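Local coordinates for protein catalase (Corynebacterium glutamicum, PDB 4B7H) that breaks down hydrogen peroxide to water and oxygen at a buried haem, carries bound NADPH, and is inhibited by nitric oxide binding to the haem iron, at residues N136-G141 against P330-P335; A92-P97 against F130-G135; P117-D122 against D253-D258; P65-H70 against A104-T109. One frame throughout, in Å; residues are numbered along the deposited sequence. Where two conformers were deposited one is given.

Interaction 1: N136-G141 against P330-P335; sequences NYDIVG and PGNIVP. With HEM (protoporphyrin IX containing Fe), chain E.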
# COMPACT_ATOMS: atom_id res chain seq x y z
N ASN A 136 -0.78 -10.91 24.78
CA ASN A 136 -2.19 -10.78 24.43
C ASN A 136 -2.75 -12.14 24.06
O ASN A 136 -2.23 -12.81 23.17
CB ASN A 136 -2.40 -9.81 23.26
CG ASN A 136 -2.02 -8.38 23.62
OD1 ASN A 136 -1.96 -8.02 24.80
ND2 ASN A 136 -1.77 -7.54 22.60
N TYR A 137 -3.80 -12.55 24.76
CA TYR A 137 -4.50 -13.79 24.45
C TYR A 137 -5.86 -13.41 23.88
O TYR A 137 -6.70 -12.83 24.58
CB TYR A 137 -4.68 -14.63 25.72
CG TYR A 137 -5.48 -15.90 25.51
CD1 TYR A 137 -5.44 -16.58 24.30
CD2 TYR A 137 -6.30 -16.42 26.52
CE1 TYR A 137 -6.17 -17.74 24.10
CE2 TYR A 137 -7.04 -17.58 26.32
CZ TYR A 137 -6.97 -18.23 25.11
OH TYR A 137 -7.71 -19.37 24.91
N ASP A 138 -6.08 -13.72 22.60
CA ASP A 138 -7.35 -13.40 21.98
C ASP A 138 -8.18 -14.66 21.84
O ASP A 138 -7.67 -15.69 21.38
CB ASP A 138 -7.17 -12.81 20.57
CG ASP A 138 -6.43 -11.48 20.56
OD1 ASP A 138 -6.14 -10.91 21.63
OD2 ASP A 138 -6.14 -11.01 19.44
N ILE A 139 -9.45 -14.56 22.23
CA ILE A 139 -10.42 -15.60 21.90
C ILE A 139 -11.40 -14.97 20.93
O ILE A 139 -12.28 -14.21 21.31
CB ILE A 139 -11.14 -16.18 23.14
CG1 ILE A 139 -10.12 -16.72 24.15
CG2 ILE A 139 -12.12 -17.28 22.71
CD1 ILE A 139 -10.72 -17.24 25.44
N VAL A 140 -11.19 -15.27 19.65
CA VAL A 140 -11.95 -14.65 18.59
C VAL A 140 -13.12 -15.58 18.30
O VAL A 140 -13.02 -16.52 17.49
CB VAL A 140 -11.06 -14.40 17.35
CG1 VAL A 140 -11.83 -13.69 16.25
CG2 VAL A 140 -9.83 -13.58 17.76
N GLY A 141 -14.21 -15.36 19.02
CA GLY A 141 -15.35 -16.25 18.97
C GLY A 141 -16.53 -15.68 18.22
O GLY A 141 -16.43 -14.64 17.57
N PRO A 330 -6.92 -15.33 16.44
CA PRO A 330 -6.94 -16.54 17.28
C PRO A 330 -5.55 -17.13 17.47
O PRO A 330 -5.33 -17.93 18.38
CB PRO A 330 -7.85 -17.51 16.49
CG PRO A 330 -7.80 -17.01 15.09
CD PRO A 330 -7.64 -15.52 15.17
N GLY A 331 -4.60 -16.73 16.63
CA GLY A 331 -3.21 -17.15 16.79
C GLY A 331 -2.51 -16.48 17.96
O GLY A 331 -1.39 -16.86 18.32
N ASN A 332 -3.14 -15.46 18.53
CA ASN A 332 -2.64 -14.84 19.75
C ASN A 332 -2.93 -15.74 20.95
O ASN A 332 -3.82 -15.45 21.76
CB ASN A 332 -3.24 -13.45 19.94
CG ASN A 332 -2.63 -12.43 19.01
OD1 ASN A 332 -1.50 -12.60 18.54
ND2 ASN A 332 -3.36 -11.35 18.77
N ILE A 333 -2.18 -16.84 21.05
CA ILE A 333 -2.27 -17.72 22.19
C ILE A 333 -1.11 -17.47 23.15
O ILE A 333 -0.14 -16.78 22.80
CB ILE A 333 -2.35 -19.20 21.77
CG1 ILE A 333 -1.10 -19.62 20.97
CG2 ILE A 333 -3.63 -19.46 20.98
CD1 ILE A 333 -1.07 -21.12 20.66
N VAL A 334 -1.22 -18.02 24.35
CA VAL A 334 -0.25 -17.80 25.42
C VAL A 334 0.05 -19.15 26.07
O VAL A 334 -0.68 -20.12 25.84
CB VAL A 334 -0.80 -16.80 26.48
CG1 VAL A 334 -0.88 -15.39 25.92
CG2 VAL A 334 -2.15 -17.26 27.01
N PRO A 335 1.13 -19.23 26.87
CA PRO A 335 1.43 -20.50 27.55
C PRO A 335 0.24 -21.02 28.35
O PRO A 335 -0.46 -20.23 28.99
CB PRO A 335 2.58 -20.12 28.50
CG PRO A 335 3.28 -19.00 27.79
CD PRO A 335 2.18 -18.22 27.11
CHA HEM E . -12.82 -12.02 11.06
CHB HEM E . -10.72 -15.65 8.63
CHC HEM E . -13.86 -18.73 10.67
CHD HEM E . -14.75 -15.39 14.02
C1A HEM E . -11.99 -12.72 10.22
C2A HEM E . -10.91 -12.17 9.43
C3A HEM E . -10.33 -13.19 8.78
C4A HEM E . -11.03 -14.40 9.12
CMA HEM E . -9.13 -13.15 7.82
CAA HEM E . -10.51 -10.67 9.40
CBA HEM E . -9.53 -10.39 10.52
CGA HEM E . -8.95 -9.00 10.45
O1A HEM E . -8.76 -8.40 11.54
O2A HEM E . -8.66 -8.49 9.34
C1B HEM E . -11.40 -16.81 8.94
C2B HEM E . -11.16 -18.11 8.37
C3B HEM E . -12.06 -18.96 8.92
C4B HEM E . -12.85 -18.21 9.87
CMB HEM E . -10.09 -18.40 7.30
CAB HEM E . -12.26 -20.47 8.71
CBB HEM E . -11.26 -21.28 8.33
C1C HEM E . -14.25 -18.15 11.86
C2C HEM E . -14.78 -18.82 13.04
C3C HEM E . -15.02 -17.87 13.96
C4C HEM E . -14.63 -16.60 13.40
CMC HEM E . -15.03 -20.34 13.16
CAC HEM E . -15.54 -18.00 15.42
CBC HEM E . -15.34 -19.10 16.16
C1D HEM E . -14.38 -14.18 13.49
C2D HEM E . -14.63 -12.94 14.14
C3D HEM E . -14.04 -11.89 13.24
C4D HEM E . -13.47 -12.59 12.13
CMD HEM E . -15.36 -12.72 15.47
CAD HEM E . -14.04 -10.39 13.52
CBD HEM E . -12.95 -10.10 14.55
CGD HEM E . -13.07 -8.63 14.86
O1D HEM E . -12.13 -7.86 14.54
O2D HEM E . -14.12 -8.23 15.41
NA HEM E . -12.04 -14.09 10.02
NB HEM E . -12.43 -16.89 9.85
NC HEM E . -14.16 -16.79 12.12
ND HEM E . -13.70 -13.95 12.30
FE HEM E . -13.13 -15.42 11.05
O HOH W 1 -7.36 -18.18 20.35
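Asp138 and Asn332 join strand and loop by two hydrogen bonds. The backbone N of Asp138 gives one to Asn332 O (3.0 Å). Asn332 ND2 gives the other to Asp138 OD2 (2.9 Å, 164° at the hydrogen); the two side chains run side by side, but their flat ends are turned 81° apart, and the amide meets the carboxylate from above its plane. Asp138 OD1 forms a salt bridge with Arg129, and Asn332 OD1 is taken by Arg365. A water donates to both Asp138 O and Pro330 O, tying the backbones a second time.

Asn332 is the centre of an inverse gamma turn, and its carbonyl also receives the CA-H of Tyr137 (CA to O 3.2 Å) and lies at the edge of the tyrosine ring.

Apolar contacts flank these bonds. Val334 CG2 rests 3.9 Å from Tyr137 CB, and Val140 CG2 lies 3.9 Å from Pro330 CD, while Val140 CG1, anti to the backbone N (chi1 -177°), touches the haem.

Strand 135-142 pairs with strand 125-132, Pro330 packs on helix 343-359, and Asn26 of the second subunit bonds to Asn136 O and Ile333 O.

Interaction 2: A92-P97 against F130-G135; sequences ADLFQP and FYTEEG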
# COMPACT_ATOMS: atom_id res chain seq x y z
N ALA A 92 -2.19 -21.17 32.24
CA ALA A 92 -2.27 -19.87 31.59
C ALA A 92 -2.41 -18.77 32.65
O ALA A 92 -3.28 -18.85 33.52
CB ALA A 92 -3.44 -19.82 30.60
N ASP A 93 -1.54 -17.77 32.59
CA ASP A 93 -1.46 -16.78 33.67
C ASP A 93 -2.79 -16.09 33.96
O ASP A 93 -3.18 -15.97 35.12
CB ASP A 93 -0.36 -15.76 33.39
CG ASP A 93 -0.00 -14.96 34.62
OD1 ASP A 93 0.73 -15.50 35.48
OD2 ASP A 93 -0.46 -13.80 34.73
N LEU A 94 -3.50 -15.67 32.92
CA LEU A 94 -4.74 -14.91 33.12
C LEU A 94 -5.83 -15.72 33.81
O LEU A 94 -6.79 -15.14 34.34
CB LEU A 94 -5.28 -14.36 31.79
CG LEU A 94 -6.14 -15.30 30.95
CD1 LEU A 94 -6.84 -14.52 29.84
CD2 LEU A 94 -5.32 -16.44 30.34
N PHE A 95 -5.71 -17.05 33.81
CA PHE A 95 -6.75 -17.92 34.36
C PHE A 95 -6.45 -18.40 35.78
O PHE A 95 -7.22 -19.16 36.35
CB PHE A 95 -7.00 -19.13 33.45
CG PHE A 95 -7.69 -18.80 32.15
CD1 PHE A 95 -8.68 -17.82 32.09
CD2 PHE A 95 -7.36 -19.49 30.99
CE1 PHE A 95 -9.32 -17.53 30.88
CE2 PHE A 95 -7.99 -19.20 29.78
CZ PHE A 95 -8.97 -18.23 29.73
N GLN A 96 -5.32 -17.96 36.34
CA GLN A 96 -4.95 -18.37 37.70
C GLN A 96 -5.83 -17.68 38.76
O GLN A 96 -6.42 -16.64 38.50
CB GLN A 96 -3.46 -18.13 37.95
CG GLN A 96 -2.54 -18.85 36.96
CD GLN A 96 -2.80 -20.34 36.89
OE1 GLN A 96 -2.61 -21.06 37.88
NE2 GLN A 96 -3.25 -20.82 35.73
N PRO A 97 -5.93 -18.28 39.97
CA PRO A 97 -6.87 -17.76 40.97
C PRO A 97 -6.70 -16.27 41.26
O PRO A 97 -5.58 -15.77 41.39
CB PRO A 97 -6.53 -18.57 42.22
CG PRO A 97 -6.05 -19.88 41.68
CD PRO A 97 -5.30 -19.54 40.42
N PHE A 130 -7.47 -10.45 25.80
CA PHE A 130 -7.05 -10.30 27.18
C PHE A 130 -5.59 -9.85 27.19
O PHE A 130 -4.72 -10.53 26.62
CB PHE A 130 -7.23 -11.62 27.93
CG PHE A 130 -8.65 -12.14 27.88
CD1 PHE A 130 -9.65 -11.51 28.60
CD2 PHE A 130 -8.98 -13.23 27.08
CE1 PHE A 130 -10.96 -11.96 28.55
CE2 PHE A 130 -10.30 -13.69 27.02
CZ PHE A 130 -11.29 -13.05 27.75
N TYR A 131 -5.33 -8.69 27.80
CA TYR A 131 -3.98 -8.15 27.86
C TYR A 131 -3.26 -8.79 29.05
O TYR A 131 -3.17 -8.19 30.12
CB TYR A 131 -4.00 -6.62 27.98
CG TYR A 131 -4.58 -5.89 26.77
CD1 TYR A 131 -5.96 -5.69 26.64
CD2 TYR A 131 -3.76 -5.40 25.77
CE1 TYR A 131 -6.49 -5.02 25.55
CE2 TYR A 131 -4.28 -4.72 24.66
CZ TYR A 131 -5.65 -4.53 24.56
OH TYR A 131 -6.19 -3.88 23.47
N THR A 132 -2.76 -10.01 28.86
CA THR A 132 -2.19 -10.78 29.96
C THR A 132 -0.72 -10.46 30.20
O THR A 132 -0.05 -9.85 29.35
CB THR A 132 -2.36 -12.32 29.78
OG1 THR A 132 -1.19 -12.89 29.17
CG2 THR A 132 -3.60 -12.68 28.97
N GLU A 133 -0.21 -10.90 31.34
CA GLU A 133 1.18 -10.68 31.72
C GLU A 133 2.14 -11.53 30.88
O GLU A 133 3.34 -11.30 30.89
CB GLU A 133 1.39 -10.96 33.21
CG GLU A 133 0.62 -10.02 34.13
CD GLU A 133 0.80 -10.34 35.61
OE1 GLU A 133 1.78 -11.04 35.95
OE2 GLU A 133 -0.04 -9.90 36.42
N GLU A 134 1.59 -12.51 30.17
CA GLU A 134 2.40 -13.36 29.28
C GLU A 134 2.02 -13.14 27.81
O GLU A 134 2.27 -13.99 26.96
CB GLU A 134 2.33 -14.83 29.70
CG GLU A 134 2.93 -15.03 31.09
CD GLU A 134 2.95 -16.46 31.62
OE1 GLU A 134 2.34 -17.36 31.02
OE2 GLU A 134 3.58 -16.66 32.68
N GLY A 135 1.43 -11.98 27.53
CA GLY A 135 1.09 -11.59 26.17
C GLY A 135 -0.40 -11.43 25.95
O GLY A 135 -1.22 -11.75 26.82
O HOH W 2 -0.07 -17.66 30.03
O HOH W 3 -1.99 -12.35 33.05
O HOH W 4 2.25 -17.60 35.02
O HOH W 5 2.70 -13.54 35.99
O HOH W 6 -1.84 -15.49 30.30
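Leu94 reaches the Phe130 ring obliquely with CD1, which lies 3.5 Å from Phe130 CB, while its other methyl, CD2, sits over the centre of one face of the Phe95 ring, 3.6 Å above the plane. The leucine branch is thus shared between two aromatic rings, an arrangement set by a first torsion that places CG between the backbone N and the carbonyl carbon (chi1 84°). Leu94 CB meets the methyl of Thr132, 3.7 Å from CG2. The Phe95 ring also meets that of Trp216, and Phe130 packs on Leu80, Thr101 and Leu103, consistent with this end facing the interior of the catalase beta-barrel.

At the other end, the hairpin turn from Thr132 to Gly135 is type I. Thr132 OG1 accepts from Glu134 N in an ST turn and donates to Gly135 O (2.6 Å). A water links the same hydroxyl to Leu94 N.

Asp93 faces Glu134, its CB lying against that carboxylate. Three waters join Asp93 to Glu133 N and to the Glu134 carboxylate; one donates to Asp93 OD1 (2.6 Å) and to Glu134 OE2.

The acidic groups gathered here would be expected to repel. Bridging waters that donate to their oxygens, and the salt bridge of Asp93 with Lys99, probably offset this, leaving a hydrated acidic edge beside an apolar, ring-lined patch.

Interaction 3: P117-D122 against D253-D258; sequences PDTWRD and DYQRED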
# COMPACT_ATOMS: atom_id res chain seq x y z
N PRO A 117 -26.46 -2.69 8.11
CA PRO A 117 -27.13 -2.73 9.42
C PRO A 117 -26.64 -3.82 10.39
O PRO A 117 -26.37 -4.96 9.99
CB PRO A 117 -28.60 -3.01 9.05
CG PRO A 117 -28.71 -2.59 7.63
CD PRO A 117 -27.40 -2.95 7.01
N ASP A 118 -26.59 -3.46 11.67
CA ASP A 118 -26.25 -4.40 12.72
C ASP A 118 -27.27 -5.54 12.83
O ASP A 118 -26.93 -6.62 13.33
CB ASP A 118 -26.24 -3.69 14.08
CG ASP A 118 -25.10 -2.69 14.24
OD1 ASP A 118 -24.09 -2.74 13.51
OD2 ASP A 118 -25.22 -1.86 15.15
N THR A 119 -28.50 -5.31 12.39
CA THR A 119 -29.57 -6.28 12.63
C THR A 119 -30.06 -7.03 11.39
O THR A 119 -31.16 -7.60 11.38
CB THR A 119 -30.77 -5.67 13.40
OG1 THR A 119 -31.35 -4.60 12.64
CG2 THR A 119 -30.31 -5.12 14.74
N TRP A 120 -29.24 -7.07 10.34
CA TRP A 120 -29.44 -8.08 9.31
C TRP A 120 -29.30 -9.45 10.00
O TRP A 120 -28.50 -9.59 10.92
CB TRP A 120 -28.37 -7.98 8.22
CG TRP A 120 -28.65 -6.98 7.15
CD1 TRP A 120 -29.76 -6.18 7.04
CD2 TRP A 120 -27.81 -6.67 6.03
NE1 TRP A 120 -29.66 -5.40 5.91
CE2 TRP A 120 -28.47 -5.67 5.28
CE3 TRP A 120 -26.57 -7.14 5.60
CZ2 TRP A 120 -27.92 -5.13 4.12
CZ3 TRP A 120 -26.02 -6.60 4.44
CH2 TRP A 120 -26.70 -5.61 3.71
N ARG A 121 -30.07 -10.44 9.56
CA ARG A 121 -29.86 -11.81 10.04
C ARG A 121 -28.44 -12.25 9.70
O ARG A 121 -28.01 -12.16 8.55
CB ARG A 121 -30.87 -12.80 9.43
CG ARG A 121 -30.64 -14.25 9.92
CD ARG A 121 -31.64 -15.27 9.38
NE ARG A 121 -33.00 -14.84 9.70
CZ ARG A 121 -33.58 -14.99 10.89
NH1 ARG A 121 -32.96 -15.64 11.87
NH2 ARG A 121 -34.81 -14.53 11.09
N ASP A 122 -27.71 -12.69 10.71
CA ASP A 122 -26.32 -13.07 10.52
C ASP A 122 -25.79 -13.66 11.80
O ASP A 122 -26.36 -13.44 12.88
CB ASP A 122 -25.47 -11.83 10.18
CG ASP A 122 -24.36 -12.13 9.19
OD1 ASP A 122 -24.09 -13.33 8.91
OD2 ASP A 122 -23.74 -11.16 8.69
N ASP A 253 -27.19 1.28 13.03
CA ASP A 253 -26.19 1.14 14.07
C ASP A 253 -26.81 0.85 15.43
O ASP A 253 -26.27 1.21 16.46
CB ASP A 253 -25.35 2.42 14.12
CG ASP A 253 -24.69 2.74 12.78
OD1 ASP A 253 -24.37 1.80 12.02
OD2 ASP A 253 -24.50 3.94 12.48
N TYR A 254 -27.95 0.17 15.41
CA TYR A 254 -28.70 -0.10 16.63
C TYR A 254 -27.86 -0.72 17.74
O TYR A 254 -27.95 -0.31 18.90
CB TYR A 254 -29.89 -1.01 16.30
CG TYR A 254 -30.81 -1.26 17.47
CD1 TYR A 254 -31.82 -0.35 17.79
CD2 TYR A 254 -30.70 -2.41 18.23
CE1 TYR A 254 -32.68 -0.58 18.85
CE2 TYR A 254 -31.56 -2.65 19.31
CZ TYR A 254 -32.54 -1.73 19.61
OH TYR A 254 -33.39 -1.96 20.66
N GLN A 255 -27.04 -1.70 17.39
CA GLN A 255 -26.28 -2.43 18.39
C GLN A 255 -25.04 -1.66 18.82
O GLN A 255 -24.67 -1.68 20.00
CB GLN A 255 -25.93 -3.83 17.90
CG GLN A 255 -27.16 -4.67 17.56
CD GLN A 255 -26.81 -6.09 17.21
OE1 GLN A 255 -25.72 -6.37 16.71
NE2 GLN A 255 -27.73 -7.00 17.47
N ARG A 256 -24.39 -0.99 17.86
CA ARG A 256 -23.29 -0.09 18.17
C ARG A 256 -23.75 0.97 19.17
O ARG A 256 -23.09 1.21 20.19
CB ARG A 256 -22.78 0.57 16.88
CG ARG A 256 -21.63 1.54 17.08
CD ARG A 256 -21.14 2.13 15.75
NE ARG A 256 -20.62 1.10 14.85
CZ ARG A 256 -19.93 1.35 13.74
NH1 ARG A 256 -19.68 2.61 13.38
NH2 ARG A 256 -19.48 0.34 12.99
N GLU A 257 -24.88 1.59 18.88
CA GLU A 257 -25.40 2.65 19.74
C GLU A 257 -25.82 2.09 21.10
O GLU A 257 -25.59 2.72 22.13
CB GLU A 257 -26.56 3.36 19.05
CG GLU A 257 -27.09 4.57 19.81
CD GLU A 257 -27.74 5.60 18.91
OE1 GLU A 257 -27.99 5.31 17.72
OE2 GLU A 257 -28.00 6.72 19.40
N ASP A 258 -26.45 0.92 21.10
CA ASP A 258 -26.86 0.31 22.36
C ASP A 258 -25.68 0.07 23.30
O ASP A 258 -25.77 0.35 24.50
CB ASP A 258 -27.59 -1.00 22.12
CG ASP A 258 -27.79 -1.80 23.39
OD1 ASP A 258 -28.81 -1.57 24.09
OD2 ASP A 258 -26.91 -2.63 23.72
O HOH W 7 -21.59 -1.65 14.45
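Asp118 presses its carboxylate against the first turn of helix 254-264, where OD2 accepts from two backbone amides. The bond from Arg256 N is nearly straight (3.0 Å, 165° at the hydrogen) and arrives on the syn side, 31° out of the carboxylate plane; that from Gln255 N is weak (2.9 Å). The side chains of Asp118 and Gln255 run antiparallel alongside one another, Asp118 CB lying 3.7 Å from Gln255 CG. With CG beside its own backbone N (chi1 -69°), Asp118 holds its carboxylate out from the type I turn 117-120 to the helix start. Asp118 O, by contrast, is buried here without a polar partner.

The looser flank lies around Thr119, whose methyl only brushes Tyr254, Thr119 CG2 to Tyr254 CB 4.4 Å, and comes at the ring obliquely. Tyr254 is partly exposed, and its ring turns off from the contact. On another flank a water replaces direct contact: it donates to Asp118 OD1 (2.9 Å) and accepts from Arg256 NE. The arginine bonds through NH1 to Gly169 of the third subunit.

Asp253 occupies the N-cap position without a capping bond from its side chain, and Asp118, distant in sequence, receives helix-end amides instead. Its negative charge would be favoured by the helix dipole and by Lys72, which bridges Asp118 OD1 and Asp253 OD1.

Interaction 4: P65-H70 against A104-T109; sequences PERIPH and AVRFST. With HEM (protoporphyrin IX containing Fe), chain E; NO (nitric oxide), chain F.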
# COMPACT_ATOMS: atom_id res chain seq x y z
N PRO A 65 -8.87 -0.54 3.91
CA PRO A 65 -9.72 -1.69 3.61
C PRO A 65 -10.48 -2.16 4.85
O PRO A 65 -9.90 -2.29 5.93
CB PRO A 65 -8.72 -2.76 3.17
CG PRO A 65 -7.51 -1.98 2.72
CD PRO A 65 -7.45 -0.83 3.67
N GLU A 66 -11.78 -2.39 4.71
CA GLU A 66 -12.55 -2.95 5.81
C GLU A 66 -12.20 -4.44 5.94
O GLU A 66 -11.69 -5.04 4.99
CB GLU A 66 -14.05 -2.75 5.58
CG GLU A 66 -14.61 -3.64 4.46
CD GLU A 66 -16.08 -3.36 4.12
OE1 GLU A 66 -16.58 -2.24 4.38
OE2 GLU A 66 -16.74 -4.29 3.58
N ARG A 67 -12.48 -5.03 7.10
CA ARG A 67 -12.30 -6.47 7.26
C ARG A 67 -13.13 -7.26 6.26
O ARG A 67 -14.29 -6.90 5.97
CB ARG A 67 -12.76 -6.91 8.64
CG ARG A 67 -11.94 -6.39 9.77
CD ARG A 67 -12.80 -6.44 11.04
NE ARG A 67 -12.03 -6.14 12.24
CZ ARG A 67 -11.64 -4.92 12.58
NH1 ARG A 67 -11.96 -3.86 11.82
NH2 ARG A 67 -10.92 -4.74 13.69
N ILE A 68 -12.57 -8.37 5.78
CA ILE A 68 -13.38 -9.40 5.13
C ILE A 68 -13.17 -10.73 5.85
O ILE A 68 -12.04 -11.23 5.94
CB ILE A 68 -13.06 -9.53 3.60
CG1 ILE A 68 -13.88 -10.68 3.01
CG2 ILE A 68 -11.56 -9.71 3.33
CD1 ILE A 68 -13.78 -10.81 1.48
N PRO A 69 -14.24 -11.30 6.44
CA PRO A 69 -15.57 -10.73 6.67
C PRO A 69 -15.57 -9.95 7.99
O PRO A 69 -14.49 -9.57 8.46
CB PRO A 69 -16.47 -11.98 6.75
CG PRO A 69 -15.52 -13.15 7.05
CD PRO A 69 -14.11 -12.61 7.10
N HIS A 70 -16.76 -9.71 8.55
CA HIS A 70 -16.94 -9.02 9.84
C HIS A 70 -16.59 -7.52 9.76
O HIS A 70 -16.16 -6.92 10.74
CB HIS A 70 -16.17 -9.69 10.98
CG HIS A 70 -16.63 -11.08 11.33
ND1 HIS A 70 -17.45 -11.34 12.41
CD2 HIS A 70 -16.35 -12.28 10.77
CE1 HIS A 70 -17.66 -12.64 12.50
NE2 HIS A 70 -17.01 -13.24 11.51
N ALA A 104 -10.19 -6.13 25.71
CA ALA A 104 -10.92 -5.45 24.64
C ALA A 104 -11.91 -6.45 24.06
O ALA A 104 -11.69 -7.67 24.14
CB ALA A 104 -9.96 -4.99 23.56
N VAL A 105 -12.98 -5.95 23.46
CA VAL A 105 -13.92 -6.80 22.74
C VAL A 105 -14.39 -6.09 21.48
O VAL A 105 -14.54 -4.88 21.49
CB VAL A 105 -15.13 -7.23 23.63
CG1 VAL A 105 -16.04 -6.04 23.94
CG2 VAL A 105 -15.93 -8.34 22.98
N ARG A 106 -14.60 -6.84 20.41
CA ARG A 106 -15.29 -6.32 19.24
C ARG A 106 -16.42 -7.29 18.87
O ARG A 106 -16.21 -8.51 18.79
CB ARG A 106 -14.34 -6.09 18.05
CG ARG A 106 -14.99 -5.41 16.84
CD ARG A 106 -13.95 -5.09 15.78
NE ARG A 106 -14.49 -4.46 14.57
CZ ARG A 106 -15.05 -5.13 13.56
NH1 ARG A 106 -15.18 -6.46 13.61
NH2 ARG A 106 -15.50 -4.47 12.49
N PHE A 107 -17.61 -6.73 18.68
CA PHE A 107 -18.77 -7.47 18.21
C PHE A 107 -19.02 -7.06 16.77
O PHE A 107 -18.64 -5.96 16.36
CB PHE A 107 -20.01 -7.10 19.02
CG PHE A 107 -19.89 -7.38 20.50
CD1 PHE A 107 -20.04 -8.67 20.99
CD2 PHE A 107 -19.65 -6.35 21.40
CE1 PHE A 107 -19.95 -8.93 22.35
CE2 PHE A 107 -19.55 -6.60 22.76
CZ PHE A 107 -19.70 -7.89 23.23
N SER A 108 -19.69 -7.90 16.00
CA SER A 108 -19.83 -7.63 14.57
C SER A 108 -20.90 -8.49 13.94
O SER A 108 -21.36 -9.45 14.54
CB SER A 108 -18.50 -7.90 13.87
OG SER A 108 -18.06 -9.23 14.13
N THR A 109 -21.29 -8.15 12.71
CA THR A 109 -21.97 -9.09 11.84
C THR A 109 -20.89 -9.74 10.97
O THR A 109 -19.70 -9.55 11.24
CB THR A 109 -23.03 -8.39 10.97
OG1 THR A 109 -22.41 -7.32 10.26
CG2 THR A 109 -24.17 -7.85 11.82
CHA HEM E . -12.82 -12.02 11.06
CHB HEM E . -10.72 -15.65 8.63
CHC HEM E . -13.86 -18.73 10.67
CHD HEM E . -14.75 -15.39 14.02
C1A HEM E . -11.99 -12.72 10.22
C2A HEM E . -10.91 -12.17 9.43
C3A HEM E . -10.33 -13.19 8.78
C4A HEM E . -11.03 -14.40 9.12
CMA HEM E . -9.13 -13.15 7.82
CAA HEM E . -10.51 -10.67 9.40
CBA HEM E . -9.53 -10.39 10.52
CGA HEM E . -8.95 -9.00 10.45
O1A HEM E . -8.76 -8.40 11.54
O2A HEM E . -8.66 -8.49 9.34
C1B HEM E . -11.40 -16.81 8.94
C2B HEM E . -11.16 -18.11 8.37
C3B HEM E . -12.06 -18.96 8.92
C4B HEM E . -12.85 -18.21 9.87
CMB HEM E . -10.09 -18.40 7.30
CAB HEM E . -12.26 -20.47 8.71
CBB HEM E . -11.26 -21.28 8.33
C1C HEM E . -14.25 -18.15 11.86
C2C HEM E . -14.78 -18.82 13.04
C3C HEM E . -15.02 -17.87 13.96
C4C HEM E . -14.63 -16.60 13.40
CMC HEM E . -15.03 -20.34 13.16
CAC HEM E . -15.54 -18.00 15.42
CBC HEM E . -15.34 -19.10 16.16
C1D HEM E . -14.38 -14.18 13.49
C2D HEM E . -14.63 -12.94 14.14
C3D HEM E . -14.04 -11.89 13.24
C4D HEM E . -13.47 -12.59 12.13
CMD HEM E . -15.36 -12.72 15.47
CAD HEM E . -14.04 -10.39 13.52
CBD HEM E . -12.95 -10.10 14.55
CGD HEM E . -13.07 -8.63 14.86
O1D HEM E . -12.13 -7.86 14.54
O2D HEM E . -14.12 -8.23 15.41
NA HEM E . -12.04 -14.09 10.02
NB HEM E . -12.43 -16.89 9.85
NC HEM E . -14.16 -16.79 12.12
ND HEM E . -13.70 -13.95 12.30
FE HEM E . -13.13 -15.42 11.05
N NO F . -14.52 -15.26 10.08
O NO F . -15.44 -15.63 9.58
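Arg67 and Arg106 lay their guanidinium groups flat on one another, planes 6° apart and centres 3.6 Å apart, as their chains approach head to tail. Both are extended from CG to NE, and each turns its head about the last torsion (chi4 75° and -83°) so that the planes come parallel. Both arginines gather round one haem propionate, whose charge accounts for the close stacking: Arg67 NE donates to O1D (2.9 Å) and Arg106 NH1 to O2D (2.7 Å). Arg106 also grips His70 O end-on, NH1 and NH2 both 3.1 Å from that one oxygen and in its carbonyl plane.

The His70 ring lies over the haem, with C3D 3.3 Å from the ring plane, over its centre. ND1 donates in the ring plane to Ser108 OG (2.8 Å), which fixes the ring's rotation. NE2 thereby faces the nitric oxide, whose O is 3.4 Å away and in plane, while its N binds the iron at 1.7 Å. This is the distal histidine arrangement of haem catalases. Pro69, preceded by a cis peptide, touches the ligand with CG.

The loop before strand 73-82 thus meets the end of strand 100-108, which hydrogen-bonds to strands 73-82 and 125-132; helix 155-162 packs on Pro69, and Arg67 also bonds to backbone carbonyls of Ile323 and Glu324.

Overall arrangement
Interactions 1, 2 and 4 all reach the same antiparallel sheet, through the neighbouring strands 100-108, 125-132 and 135-142. Interaction 4 is nearest the chain centre and buried, with charged groups satisfied by a haem propionate; interaction 1, also buried, touches the same haem but relies on backbone, amide-to-carboxylate and apolar contacts. Interaction 2 lies farthest out, about 19 Å from the chain centre to its own, and is partly exposed and water-bridged; it abuts interaction 1, where Tyr137 O lies 2.8 Å from Phe130 N. Interaction 3, buried about 16 Å from the chain centre, joins a loop to a helix start, touches interaction 4 through Thr109, and shares with it the third subunit, whereas interactions 1 and 2 approach the second.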